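Long-range contact in galectin (Xenopus laevis, PDB 3WUC), which probably binds lactose and related beta-galactosides as a galectin of the jelly-roll beta-sandwich fold, here with a glycan bound: residues H20-R25 against L92-E97. Residues are numbered along the deposited sequence; the frame is centred on the assembly and turned at random.
Sequences HRVEVR and LIFDFE
Val22 and Phe94 exchange two backbone hydrogen bonds, with Phe94 N 2.9 Å from Val22 O. Val24 and Leu92 form a second such pair, with Val24 N 2.9 Å from Leu92 O. The strands run antiparallel. At the non-hydrogen-bonded pair Arg21-Asp95, Arg21 CA lies 3.2 Å from Phe94 O in a CA-H...O contact.

Val22, Val24, Leu92 and Phe94 share the apolar face. Val22 CG1 meets Phe94 CB at 4.1 Å, and Val22 O lies at the edge of the Phe94 ring. Leu39 of strand 36-39, in the other sheet, covers both residues.

Arg21, Glu23, Ile93 and Asp95 occupy the opposite face. The two branches of Ile93 divide the aliphatic stems: CG2 lies 3.9 Å from Arg21 CD, and CG1 lies 3.9 Å from Glu23 CG. Glu23 CG is anti to the backbone N (chi1 174°), and the chain runs out straight beyond it, side by side with Ile93. Asp95 OD1 touches the Arg21 stem, 3.4 Å from CB, but Arg21 NE is 5.0 Å from OD1. Asp95 OD2 is hydrogen-bonded to His103 NE2.

Backbone bonds thus fix the register, while Glu23 OE1 makes its salt bridge beyond the pair, to Arg25 NH2 of the second subunit.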
loop_
_atom_site.group_PDB
_atom_site.type_symbol
_atom_site.label_atom_id
_atom_site.label_comp_id
_atom_site.label_asym_id
_atom_site.label_seq_id
_atom_site.Cartn_x
_atom_site.Cartn_y
_atom_site.Cartn_z
ATOM N N HIS B 20 14.216 -5.192 10.580
ATOM C CA HIS B 20 13.142 -4.514 9.913
ATOM C C HIS B 20 13.588 -3.895 8.606
ATOM O O HIS B 20 14.810 -3.843 8.324
ATOM C CB HIS B 20 12.596 -3.429 10.863
ATOM C CG HIS B 20 12.056 -4.031 12.108
ATOM N ND1 HIS B 20 10.762 -4.507 12.216
ATOM C CD2 HIS B 20 12.683 -4.396 13.254
ATOM C CE1 HIS B 20 10.587 -5.040 13.415
ATOM N NE2 HIS B 20 11.731 -4.970 14.069
ATOM N N ARG B 21 12.630 -3.495 7.783
ATOM C CA ARG B 21 12.903 -3.020 6.401
ATOM C C ARG B 21 12.078 -1.755 6.154
ATOM O O ARG B 21 10.964 -1.570 6.740
ATOM C CB ARG B 21 12.678 -4.045 5.317
ATOM C CG ARG B 21 11.296 -4.611 5.228
ATOM C CD ARG B 21 11.133 -5.591 4.058
ATOM N NE ARG B 21 9.725 -5.968 3.919
ATOM C CZ ARG B 21 9.103 -6.904 4.665
ATOM N NH1 ARG B 21 9.757 -7.588 5.604
ATOM N NH2 ARG B 21 7.813 -7.157 4.472
ATOM N N VAL B 22 12.564 -0.966 5.240
ATOM C CA VAL B 22 11.907 0.223 4.753
ATOM C C VAL B 22 11.776 0.129 3.283
ATOM O O VAL B 22 12.740 -0.119 2.547
ATOM C CB VAL B 22 12.500 1.556 5.277
ATOM C CG1 VAL B 22 13.974 1.714 4.919
ATOM C CG2 VAL B 22 11.689 2.732 4.840
ATOM N N GLU B 23 10.544 0.431 2.802
ATOM C CA GLU B 23 10.195 0.447 1.404
ATOM C C GLU B 23 9.921 1.901 0.957
ATOM O O GLU B 23 9.164 2.583 1.615
ATOM C CB GLU B 23 8.910 -0.363 1.182
ATOM C CG GLU B 23 8.384 -0.275 -0.244
ATOM C CD GLU B 23 7.028 -0.984 -0.426
ATOM O OE1 GLU B 23 6.956 -2.197 0.013
ATOM O OE2 GLU B 23 6.053 -0.237 -0.870
ATOM N N VAL B 24 10.583 2.367 -0.088
ATOM C CA VAL B 24 10.495 3.718 -0.653
ATOM C C VAL B 24 10.062 3.601 -2.098
ATOM O O VAL B 24 10.745 2.967 -2.915
ATOM C CB VAL B 24 11.889 4.442 -0.577
ATOM C CG1 VAL B 24 11.829 5.828 -1.168
ATOM C CG2 VAL B 24 12.421 4.431 0.834
ATOM N N ARG B 25 8.915 4.171 -2.385
ATOM C CA ARG B 25 8.401 4.414 -3.713
ATOM C C ARG B 25 8.381 5.880 -4.048
ATOM O O ARG B 25 7.977 6.693 -3.217
ATOM C CB ARG B 25 6.972 3.855 -3.795
ATOM C CG ARG B 25 6.957 2.382 -3.713
ATOM C CD ARG B 25 5.514 1.811 -3.820
ATOM N NE ARG B 25 4.984 1.976 -5.168
ATOM C CZ ARG B 25 3.830 1.457 -5.608
ATOM N NH1 ARG B 25 3.108 0.704 -4.804
ATOM N NH2 ARG B 25 3.451 1.675 -6.852
ATOM N N LEU B 92 12.564 1.007 -4.024
ATOM C CA LEU B 92 13.735 0.428 -3.413
ATOM C C LEU B 92 13.388 -0.033 -2.015
ATOM O O LEU B 92 12.686 0.706 -1.299
ATOM C CB LEU B 92 14.898 1.479 -3.370
ATOM C CG LEU B 92 15.484 1.908 -4.745
ATOM C CD1 LEU B 92 16.383 3.146 -4.581
ATOM C CD2 LEU B 92 16.342 0.774 -5.235
ATOM N N ILE B 93 13.810 -1.208 -1.629
ATOM C CA ILE B 93 13.520 -1.750 -0.298
ATOM C C ILE B 93 14.876 -1.994 0.378
ATOM O O ILE B 93 15.790 -2.549 -0.205
ATOM C CB ILE B 93 12.672 -3.026 -0.361
ATOM C CG1 ILE B 93 11.370 -2.674 -1.020
ATOM C CG2 ILE B 93 12.477 -3.540 1.014
ATOM C CD1 ILE B 93 10.558 -3.925 -1.282
ATOM N N PHE B 94 15.019 -1.571 1.627
ATOM C CA PHE B 94 16.276 -1.730 2.384
ATOM C C PHE B 94 16.024 -2.571 3.599
ATOM O O PHE B 94 15.236 -2.171 4.454
ATOM C CB PHE B 94 16.813 -0.349 2.792
ATOM C CG PHE B 94 17.045 0.605 1.647
ATOM C CD1 PHE B 94 16.077 1.343 1.073
ATOM C CD2 PHE B 94 18.342 0.695 1.127
ATOM C CE1 PHE B 94 16.277 2.190 -0.008
ATOM C CE2 PHE B 94 18.577 1.595 0.046
ATOM C CZ PHE B 94 17.593 2.291 -0.475
ATOM N N ASP B 95 16.670 -3.705 3.710
ATOM C CA ASP B 95 16.583 -4.595 4.868
ATOM C C ASP B 95 17.722 -4.217 5.810
ATOM O O ASP B 95 18.866 -4.295 5.416
ATOM C CB ASP B 95 16.827 -6.067 4.486
ATOM C CG ASP B 95 15.816 -6.648 3.636
ATOM O OD1 ASP B 95 14.735 -6.022 3.530
ATOM O OD2 ASP B 95 16.139 -7.758 3.040
ATOM N N PHE B 96 17.435 -3.718 6.990
ATOM C CA PHE B 96 18.464 -3.325 7.915
ATOM C C PHE B 96 18.903 -4.485 8.803
ATOM O O PHE B 96 18.104 -5.014 9.597
ATOM C CB PHE B 96 17.909 -2.206 8.727
ATOM C CG PHE B 96 18.860 -1.588 9.721
ATOM C CD1 PHE B 96 20.201 -1.559 9.513
ATOM C CD2 PHE B 96 18.332 -0.973 10.831
ATOM C CE1 PHE B 96 21.081 -0.955 10.470
ATOM C CE2 PHE B 96 19.135 -0.325 11.783
ATOM C CZ PHE B 96 20.541 -0.310 11.601
ATOM N N GLU B 97 20.186 -4.905 8.624
ATOM C CA GLU B 97 20.828 -5.944 9.413
ATOM C C GLU B 97 22.277 -5.487 9.494
ATOM O O GLU B 97 22.670 -4.454 8.880
ATOM C CB GLU B 97 20.687 -7.329 8.745
ATOM C CG GLU B 97 19.251 -7.751 8.500
ATOM C CD GLU B 97 18.488 -8.187 9.723
ATOM O OE1 GLU B 97 19.064 -8.169 10.817
ATOM O OE2 GLU B 97 17.277 -8.531 9.605
HETATM O O HOH W 1 15.723 -6.730 7.824
#